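Local structure of putative hydrolase (Agrobacterium vitis, 3LLC) at residues A[23-28]-A[78-83]; A[73-78]-A[89-94]; A[170-175]-A[183-188]. The protein is a putative alpha/beta hydrolase that probably cleaves ester or thioester bonds, as the acyl-protein thioesterase ABHD10 does. All blocks are in the same frame, centred on the assembly; numbering follows the deposited sequence. Where two conformers were deposited one is given.

Contact 1: A[23-28]-A[78-83]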
loop_
_atom_site.group_PDB
_atom_site.type_symbol
_atom_site.label_atom_id
_atom_site.label_comp_id
_atom_site.label_asym_id
_atom_site.label_seq_id
_atom_site.Cartn_x
_atom_site.Cartn_y
_atom_site.Cartn_z
ATOM N N ARG A 23 4.918 -6.274 -17.938
ATOM C CA ARG A 23 5.159 -4.847 -17.773
ATOM C C ARG A 23 6.440 -4.615 -16.976
ATOM O O ARG A 23 6.796 -5.413 -16.101
ATOM C CB ARG A 23 3.955 -4.157 -17.096
ATOM C CG ARG A 23 3.604 -4.615 -15.678
ATOM C CD ARG A 23 2.483 -5.574 -15.685
ATOM N NE ARG A 23 1.970 -5.958 -14.371
ATOM C CZ ARG A 23 1.557 -7.186 -14.079
ATOM N NH1 ARG A 23 1.644 -8.160 -14.997
ATOM N NH2 ARG A 23 1.064 -7.459 -12.881
ATOM N N SER A 24 7.114 -3.510 -17.273
ATOM C CA SER A 24 8.341 -3.136 -16.562
ATOM C C SER A 24 8.026 -2.166 -15.409
ATOM O O SER A 24 7.388 -1.115 -15.613
ATOM C CB SER A 24 9.373 -2.497 -17.506
ATOM O OG SER A 24 9.871 -3.370 -18.511
ATOM N N ILE A 25 8.481 -2.518 -14.202
ATOM C CA ILE A 25 8.267 -1.744 -12.986
ATOM C C ILE A 25 9.557 -0.996 -12.595
ATOM O O ILE A 25 10.655 -1.590 -12.478
ATOM C CB ILE A 25 7.780 -2.698 -11.821
ATOM C CG1 ILE A 25 6.465 -3.362 -12.212
ATOM C CG2 ILE A 25 7.720 -1.955 -10.462
ATOM C CD1 ILE A 25 5.277 -2.366 -12.555
ATOM N N ALA A 26 9.437 0.328 -12.437
ATOM C CA ALA A 26 10.552 1.178 -12.043
ATOM C C ALA A 26 10.667 1.175 -10.494
ATOM O O ALA A 26 9.658 1.288 -9.769
ATOM C CB ALA A 26 10.354 2.628 -12.575
ATOM N N ALA A 27 11.902 1.053 -10.002
ATOM C CA ALA A 27 12.192 1.013 -8.556
ATOM C C ALA A 27 13.449 1.814 -8.202
ATOM O O ALA A 27 14.380 1.957 -9.007
ATOM C CB ALA A 27 12.314 -0.477 -8.044
ATOM N N LEU A 28 13.427 2.376 -6.994
ATOM C CA LEU A 28 14.526 3.133 -6.397
ATOM C C LEU A 28 14.869 2.432 -5.067
ATOM O O LEU A 28 13.996 2.315 -4.192
ATOM C CB LEU A 28 14.084 4.582 -6.133
ATOM C CG LEU A 28 13.821 5.467 -7.373
ATOM C CD1 LEU A 28 13.114 6.775 -6.979
ATOM C CD2 LEU A 28 15.142 5.741 -8.172
ATOM N N GLY A 78 3.385 6.849 -12.524
ATOM C CA GLY A 78 4.744 7.348 -12.507
ATOM C C GLY A 78 5.669 6.846 -13.621
ATOM O O GLY A 78 5.405 7.051 -14.813
ATOM N N ALA A 79 6.818 6.280 -13.219
ATOM C CA ALA A 79 7.884 5.921 -14.157
ATOM C C ALA A 79 7.720 4.505 -14.724
ATOM O O ALA A 79 8.493 4.108 -15.608
ATOM C CB ALA A 79 9.325 6.093 -13.473
ATOM N N SER A 80 6.731 3.761 -14.239
ATOM C CA SER A 80 6.492 2.377 -14.709
ATOM C C SER A 80 5.705 2.276 -16.027
ATOM O O SER A 80 5.123 3.274 -16.499
ATOM C CB SER A 80 5.819 1.558 -13.619
ATOM O OG SER A 80 6.728 1.342 -12.554
ATOM N N GLY A 81 5.753 1.094 -16.650
ATOM C CA GLY A 81 4.972 0.790 -17.842
ATOM C C GLY A 81 3.541 0.363 -17.522
ATOM O O GLY A 81 3.127 0.338 -16.362
ATOM N N GLY A 82 2.800 0.024 -18.574
ATOM C CA GLY A 82 1.443 -0.505 -18.455
ATOM C C GLY A 82 0.374 0.593 -18.393
ATOM O O GLY A 82 0.685 1.713 -17.970
ATOM N N ALA A 83 -0.849 0.285 -18.855
ATOM C CA ALA A 83 -1.985 1.243 -18.833
ATOM C C ALA A 83 -2.645 1.304 -17.463
ATOM O O ALA A 83 -2.862 0.269 -16.815
ATOM C CB ALA A 83 -3.045 0.876 -19.914
#

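Contact 2: A[73-78]-A[89-94]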
loop_
_atom_site.group_PDB
_atom_site.type_symbol
_atom_site.label_atom_id
_atom_site.label_comp_id
_atom_site.label_asym_id
_atom_site.label_seq_id
_atom_site.Cartn_x
_atom_site.Cartn_y
_atom_site.Cartn_z
ATOM N N ASP A 73 6.984 2.188 -8.500
ATOM C CA ASP A 73 5.725 2.715 -9.085
ATOM C C ASP A 73 4.872 1.553 -9.584
ATOM O O ASP A 73 5.334 0.698 -10.350
ATOM C CB ASP A 73 5.999 3.689 -10.227
ATOM C CG ASP A 73 6.345 5.137 -9.736
ATOM O OD1 ASP A 73 5.756 5.577 -8.714
ATOM O OD2 ASP A 73 7.161 5.816 -10.415
ATOM N N TYR A 74 3.620 1.524 -9.153
ATOM C CA TYR A 74 2.644 0.564 -9.706
ATOM C C TYR A 74 2.519 0.722 -11.228
ATOM O O TYR A 74 2.792 1.803 -11.769
ATOM C CB TYR A 74 1.271 0.774 -9.096
ATOM C CG TYR A 74 1.147 0.631 -7.588
ATOM C CD1 TYR A 74 1.373 -0.597 -6.957
ATOM C CD2 TYR A 74 0.694 1.684 -6.801
ATOM C CE1 TYR A 74 1.212 -0.726 -5.573
ATOM C CE2 TYR A 74 0.528 1.543 -5.417
ATOM C CZ TYR A 74 0.781 0.325 -4.818
ATOM O OH TYR A 74 0.629 0.199 -3.458
ATOM N N SER A 75 2.198 -0.363 -11.937
ATOM C CA SER A 75 1.897 -0.245 -13.349
ATOM C C SER A 75 0.807 0.844 -13.546
ATOM O O SER A 75 -0.093 0.979 -12.719
ATOM C CB SER A 75 1.441 -1.574 -13.990
ATOM O OG SER A 75 0.306 -2.130 -13.342
ATOM N N GLY A 76 0.926 1.608 -14.635
ATOM C CA GLY A 76 0.007 2.702 -14.926
ATOM C C GLY A 76 0.283 4.015 -14.201
ATOM O O GLY A 76 -0.403 5.020 -14.442
ATOM N N HIS A 77 1.297 4.011 -13.344
ATOM C CA HIS A 77 1.643 5.151 -12.476
ATOM C C HIS A 77 3.103 5.560 -12.705
ATOM O O HIS A 77 3.975 4.717 -12.994
ATOM C CB HIS A 77 1.563 4.773 -10.996
ATOM C CG HIS A 77 0.202 4.393 -10.481
ATOM N ND1 HIS A 77 -0.513 3.291 -10.934
ATOM C CD2 HIS A 77 -0.535 4.921 -9.469
ATOM C CE1 HIS A 77 -1.630 3.174 -10.229
ATOM N NE2 HIS A 77 -1.671 4.146 -9.338
ATOM N N GLY A 78 3.385 6.849 -12.524
ATOM C CA GLY A 78 4.744 7.348 -12.507
ATOM C C GLY A 78 5.669 6.846 -13.621
ATOM O O GLY A 78 5.405 7.051 -14.813
ATOM N N ILE A 89 -6.125 -4.684 -8.089
ATOM C CA ILE A 89 -5.469 -5.105 -6.871
ATOM C C ILE A 89 -4.589 -6.348 -7.136
ATOM O O ILE A 89 -3.427 -6.375 -6.670
ATOM C CB ILE A 89 -6.455 -5.336 -5.708
ATOM C CG1 ILE A 89 -7.268 -4.061 -5.370
ATOM C CG2 ILE A 89 -5.733 -5.785 -4.453
ATOM C CD1 ILE A 89 -6.443 -2.922 -4.896
ATOM N N SER A 90 -5.106 -7.351 -7.848
ATOM C CA SER A 90 -4.292 -8.542 -8.142
ATOM C C SER A 90 -2.976 -8.213 -8.878
ATOM O O SER A 90 -1.904 -8.757 -8.537
ATOM C CB SER A 90 -5.070 -9.601 -8.919
ATOM O OG SER A 90 -6.125 -10.164 -8.144
ATOM N N ARG A 91 -3.048 -7.366 -9.920
ATOM C CA ARG A 91 -1.849 -7.007 -10.700
ATOM C C ARG A 91 -0.845 -6.178 -9.897
ATOM O O ARG A 91 0.382 -6.378 -10.008
ATOM C CB ARG A 91 -2.217 -6.264 -12.011
ATOM C CG ARG A 91 -2.694 -7.214 -13.089
ATOM C CD ARG A 91 -3.343 -6.521 -14.250
ATOM N NE ARG A 91 -2.524 -5.545 -14.979
ATOM C CZ ARG A 91 -1.666 -5.823 -15.967
ATOM N NH1 ARG A 91 -1.406 -7.076 -16.342
ATOM N NH2 ARG A 91 -1.039 -4.822 -16.583
ATOM N N TRP A 92 -1.356 -5.251 -9.077
ATOM C CA TRP A 92 -0.497 -4.375 -8.280
ATOM C C TRP A 92 0.149 -5.145 -7.114
ATOM O O TRP A 92 1.311 -4.917 -6.784
ATOM C CB TRP A 92 -1.288 -3.143 -7.797
ATOM C CG TRP A 92 -1.649 -2.205 -8.967
ATOM C CD1 TRP A 92 -0.895 -1.972 -10.073
ATOM C CD2 TRP A 92 -2.826 -1.362 -9.108
ATOM N NE1 TRP A 92 -1.516 -1.053 -10.908
ATOM C CE2 TRP A 92 -2.690 -0.659 -10.337
ATOM C CE3 TRP A 92 -3.963 -1.146 -8.333
ATOM C CZ2 TRP A 92 -3.655 0.262 -10.793
ATOM C CZ3 TRP A 92 -4.934 -0.250 -8.798
ATOM C CH2 TRP A 92 -4.775 0.426 -10.020
ATOM N N LEU A 93 -0.575 -6.118 -6.569
ATOM C CA LEU A 93 -0.005 -7.041 -5.595
ATOM C C LEU A 93 1.093 -7.896 -6.233
ATOM O O LEU A 93 2.155 -8.093 -5.621
ATOM C CB LEU A 93 -1.105 -7.948 -5.014
ATOM C CG LEU A 93 -0.636 -9.143 -4.156
ATOM C CD1 LEU A 93 0.101 -8.649 -2.857
ATOM C CD2 LEU A 93 -1.886 -10.030 -3.767
ATOM N N GLU A 94 0.837 -8.428 -7.427
ATOM C CA GLU A 94 1.810 -9.228 -8.140
ATOM C C GLU A 94 3.127 -8.456 -8.328
ATOM O O GLU A 94 4.234 -9.014 -8.222
ATOM C CB GLU A 94 1.252 -9.645 -9.503
ATOM C CG GLU A 94 2.170 -10.559 -10.293
ATOM C CD GLU A 94 1.645 -10.935 -11.687
ATOM O OE1 GLU A 94 0.710 -10.276 -12.221
ATOM O OE2 GLU A 94 2.202 -11.895 -12.264
HETATM O O HOH W 1 -1.788 -2.266 -15.251
#

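Contact 3: A[170-175]-A[183-188]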
loop_
_atom_site.group_PDB
_atom_site.type_symbol
_atom_site.label_atom_id
_atom_site.label_comp_id
_atom_site.label_asym_id
_atom_site.label_seq_id
_atom_site.Cartn_x
_atom_site.Cartn_y
_atom_site.Cartn_z
ATOM N N GLY A 170 -17.480 0.423 -19.001
ATOM C CA GLY A 170 -16.416 -0.296 -18.298
ATOM C C GLY A 170 -15.725 0.459 -17.177
ATOM O O GLY A 170 -14.733 -0.023 -16.629
ATOM N N TYR A 171 -16.248 1.637 -16.828
ATOM C CA TYR A 171 -15.715 2.464 -15.735
ATOM C C TYR A 171 -16.718 3.560 -15.357
ATOM O O TYR A 171 -17.598 3.901 -16.159
ATOM C CB TYR A 171 -14.353 3.121 -16.096
ATOM C CG TYR A 171 -14.463 4.183 -17.197
ATOM C CD1 TYR A 171 -14.439 3.827 -18.536
ATOM C CD2 TYR A 171 -14.592 5.535 -16.874
ATOM C CE1 TYR A 171 -14.564 4.786 -19.558
ATOM C CE2 TYR A 171 -14.734 6.512 -17.897
ATOM C CZ TYR A 171 -14.704 6.120 -19.221
ATOM O OH TYR A 171 -14.850 7.058 -20.209
ATOM N N PHE A 172 -16.552 4.096 -14.162
ATOM C CA PHE A 172 -17.272 5.296 -13.746
ATOM C C PHE A 172 -16.280 6.313 -13.167
ATOM O O PHE A 172 -15.178 5.954 -12.756
ATOM C CB PHE A 172 -18.429 4.990 -12.754
ATOM C CG PHE A 172 -17.994 4.743 -11.362
ATOM C CD1 PHE A 172 -17.667 3.469 -10.956
ATOM C CD2 PHE A 172 -17.935 5.773 -10.429
ATOM C CE1 PHE A 172 -17.260 3.228 -9.668
ATOM C CE2 PHE A 172 -17.528 5.533 -9.153
ATOM C CZ PHE A 172 -17.168 4.248 -8.759
ATOM N N GLU A 173 -16.701 7.576 -13.160
ATOM C CA GLU A 173 -15.889 8.718 -12.738
ATOM C C GLU A 173 -16.486 9.396 -11.521
ATOM O O GLU A 173 -17.696 9.424 -11.352
ATOM C CB GLU A 173 -15.828 9.766 -13.866
ATOM C CG GLU A 173 -15.087 9.310 -15.097
ATOM C CD GLU A 173 -14.912 10.422 -16.136
ATOM O OE1 GLU A 173 -15.809 11.287 -16.249
ATOM O OE2 GLU A 173 -13.880 10.420 -16.846
ATOM N N GLU A 174 -15.601 9.924 -10.680
ATOM C CA GLU A 174 -15.994 10.764 -9.554
ATOM C C GLU A 174 -15.025 11.941 -9.478
ATOM O O GLU A 174 -13.814 11.815 -9.750
ATOM C CB GLU A 174 -15.976 9.997 -8.228
ATOM C CG GLU A 174 -16.929 8.822 -8.154
ATOM C CD GLU A 174 -18.390 9.222 -8.006
ATOM O OE1 GLU A 174 -18.686 10.390 -7.679
ATOM O OE2 GLU A 174 -19.251 8.348 -8.212
ATOM N N VAL A 175 -15.574 13.110 -9.147
ATOM C CA VAL A 175 -14.775 14.337 -8.962
ATOM C C VAL A 175 -13.716 14.140 -7.862
ATOM O O VAL A 175 -14.029 13.580 -6.804
ATOM C CB VAL A 175 -15.668 15.534 -8.549
ATOM C CG1 VAL A 175 -16.685 15.850 -9.649
ATOM C CG2 VAL A 175 -16.367 15.244 -7.196
ATOM N N ASN A 183 -11.184 11.021 -10.507
ATOM C CA ASN A 183 -10.960 9.604 -10.241
ATOM C C ASN A 183 -11.786 8.754 -11.177
ATOM O O ASN A 183 -12.961 9.044 -11.404
ATOM C CB ASN A 183 -11.382 9.240 -8.821
ATOM C CG ASN A 183 -10.452 9.773 -7.777
ATOM O OD1 ASN A 183 -9.245 9.834 -7.985
ATOM N ND2 ASN A 183 -11.005 10.150 -6.625
ATOM N N ILE A 184 -11.161 7.741 -11.759
ATOM C CA ILE A 184 -11.891 6.733 -12.480
ATOM C C ILE A 184 -11.712 5.383 -11.748
ATOM O O ILE A 184 -10.664 5.120 -11.157
ATOM C CB ILE A 184 -11.558 6.721 -13.970
ATOM C CG1 ILE A 184 -10.450 5.760 -14.319
ATOM C CG2 ILE A 184 -11.283 8.162 -14.525
ATOM C CD1 ILE A 184 -10.990 4.599 -15.067
ATOM N N PHE A 185 -12.761 4.579 -11.750
ATOM C CA PHE A 185 -12.735 3.242 -11.159
ATOM C C PHE A 185 -13.314 2.279 -12.223
ATOM O O PHE A 185 -14.426 2.484 -12.716
ATOM C CB PHE A 185 -13.583 3.201 -9.891
ATOM C CG PHE A 185 -13.103 4.109 -8.790
ATOM C CD1 PHE A 185 -12.026 3.766 -8.006
ATOM C CD2 PHE A 185 -13.751 5.322 -8.550
ATOM C CE1 PHE A 185 -11.573 4.601 -6.983
ATOM C CE2 PHE A 185 -13.315 6.160 -7.522
ATOM C CZ PHE A 185 -12.241 5.810 -6.752
ATOM N N THR A 186 -12.524 1.281 -12.634
ATOM C CA THR A 186 -12.928 0.367 -13.697
ATOM C C THR A 186 -13.773 -0.808 -13.144
ATOM O O THR A 186 -13.658 -1.165 -11.946
ATOM C CB THR A 186 -11.725 -0.228 -14.454
ATOM O OG1 THR A 186 -10.960 -1.027 -13.558
ATOM C CG2 THR A 186 -10.772 0.881 -15.069
ATOM N N ARG A 187 -14.582 -1.366 -14.032
ATOM C CA ARG A 187 -15.352 -2.575 -13.743
ATOM C C ARG A 187 -14.390 -3.689 -13.294
ATOM O O ARG A 187 -14.662 -4.367 -12.313
ATOM C CB ARG A 187 -16.156 -3.012 -14.965
ATOM C CG ARG A 187 -17.091 -4.215 -14.719
ATOM C CD ARG A 187 -17.891 -4.605 -15.975
ATOM N NE ARG A 187 -18.218 -6.028 -15.987
ATOM C CZ ARG A 187 -18.918 -6.637 -16.938
ATOM N NH1 ARG A 187 -19.385 -5.956 -17.978
ATOM N NH2 ARG A 187 -19.148 -7.939 -16.847
ATOM N N ALA A 188 -13.271 -3.846 -13.996
ATOM C CA ALA A 188 -12.239 -4.860 -13.629
ATOM C C ALA A 188 -11.688 -4.694 -12.214
ATOM O O ALA A 188 -11.574 -5.676 -11.463
ATOM C CB ALA A 188 -11.093 -4.918 -14.688
HETATM O O HOH W 2 -12.799 -2.681 -16.695
#

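Contact 1: A[23-28]-A[78-83]
The side chain of Ser-80 bridges the loop 78-83 and the strand that runs through 23-28. Its CB comes first, lying 3.7 Å from Ser-24 O. From there OG turns anti to its own carbonyl carbon (chi1 -69°) and reaches the strand backbone, where Ala-26 N donates to OG over 2.9 Å in a nearly straight bond. On the way OG passes Ile-25 CA at 3.5 Å, while the CD1 end of the buried Ile-25 comes round to 4.0 Å from the same oxygen. A second bond of Ser-80 OG, to Asp-73 O, ties the hydroxyl to the start of its own loop. In the alpha/beta hydrolase sheet, strand 23-30 lies between strands 9-16 and 68-72, antiparallel to both, and the loop leaving 68-72 folds back along it. One residue after Ser-80, Gly-81 N donates to Ser-24 O at 2.9 Å, with an N-H...O angle of 174°, so successive loop residues hold the strand through a hydroxyl and then a backbone amide. The methyls of Ala-26 and Ala-79 close the other end of the contact, CB to CB 3.7 Å. Arg-23 leads its guanidinium away to salt bridges with Glu-94 and Glu-95 of helix 89-103.

Contact 2: A[73-78]-A[89-94]
An aromatic cluster of Tyr-74, His-77 and Trp-92 joins the loop after strand 68-72 to the first turns of helix 89-103. Tyr-74 lays its CB over one face of the indole, 3.6 Å from Trp-92 CD1, a CH-pi contact with the five-membered ring; the phenol ring is oblique to the indole, with planes at 44°. His-77 turns its edge toward the face of the six-membered ring in an offset edge-to-face pair, CE1 standing 3.6 Å from Trp-92 CZ2. The loop makes a type II beta turn from Tyr-74 to His-77, and the carbonyl within it is the polar centre of the cluster. Ser-75 O accepts from Trp-92 NE1 at 3.1 Å and from His-77 ND1 at 3.0 Å, the two donors arriving from opposite faces of the carbonyl plane, which helps to hold both rings in place. His-77 NE2 bonds to Arg-47 N. With chi1 at 57°, Ser-75 places OG beside the indole nitrogen, where it takes a weak second bond from Trp-92 NE1, 3.2 Å long. Ser-75 OG is also hydrogen-bonded to Glu-95 OE2, and water 1 donates to it at 2.8 Å while accepting from Arg-91 NH2.

Contact 3: A[170-175]-A[183-188]
Phe-172 and Phe-185 are paired across an antiparallel beta hairpin, 171-174 with 183-186, a small two-stranded sheet separate from the main hydrolase sheet. They form one of its hydrogen-bonded pairs: Phe-172 N donates to Phe-185 O and Phe-185 N to Phe-172 O, both at 3.0 Å and both close to straight. On the side of the hairpin where these two residues lie the packing is tight. With CG set between the backbone N and the carbonyl carbon (chi1 78°), the Phe-172 ring swings across to the neighbouring strand, so that CZ meets Phe-185 CD2 at 3.6 Å and CE1 comes up to CB of the same residue. The rings meet obliquely, planes at 34°. Helix 160-169 and Ile-154 pack against Phe-172, while the ring of Tyr-46 lies nearly parallel to that of Phe-185.

The side bearing Tyr-171, Glu-173, Ile-184 and Thr-186 is looser, its side chains meeting at longer range. Ile-184 spreads over two residues of the opposite strand, its CD1 at 3.8 Å from Tyr-171 CB and its CG2 at 4.0 Å from Glu-173 CG. The nearest side-chain approaches here are between carbons; the hydrogen bonds run between the backbones.

At the end of the ladder next to the connecting loop, Glu-174 N bonds to Asn-183 O, but the return bond from Asn-183 N to Glu-174 O is weak and strongly bent. The opposite end passes directly into helix 187-195. Thr-186 is its N-cap, with OG1 accepting from Leu-189 N. Gly-170, just past helix 160-169 and with positive phi, takes Arg-187 N on its carbonyl oxygen at 2.9 Å. Water 2 then donates to Gly-170 O at 3.3 Å and accepts from Ala-188 N at 3.0 Å.

From the N terminus, strand 23-30 comes first, and contact 1 closes a long loop of chain when 78-83 returns to it. Before that closure the chain has already passed through 73-77, and contact 2 closes later, when helix 89-103 meets that turn. The two therefore cross, sharing Gly-78, and they touch directly: Asp-73 holds Ala-79 N through its carboxylate. Together they tie strand 23-30, the loop after 68-72 and helix 89-103 to one another. Contact 3 comes afterwards in series, a short hairpin closure beyond helix 160-169, its centre about 16 Å from that of contact 2 and with no direct touch.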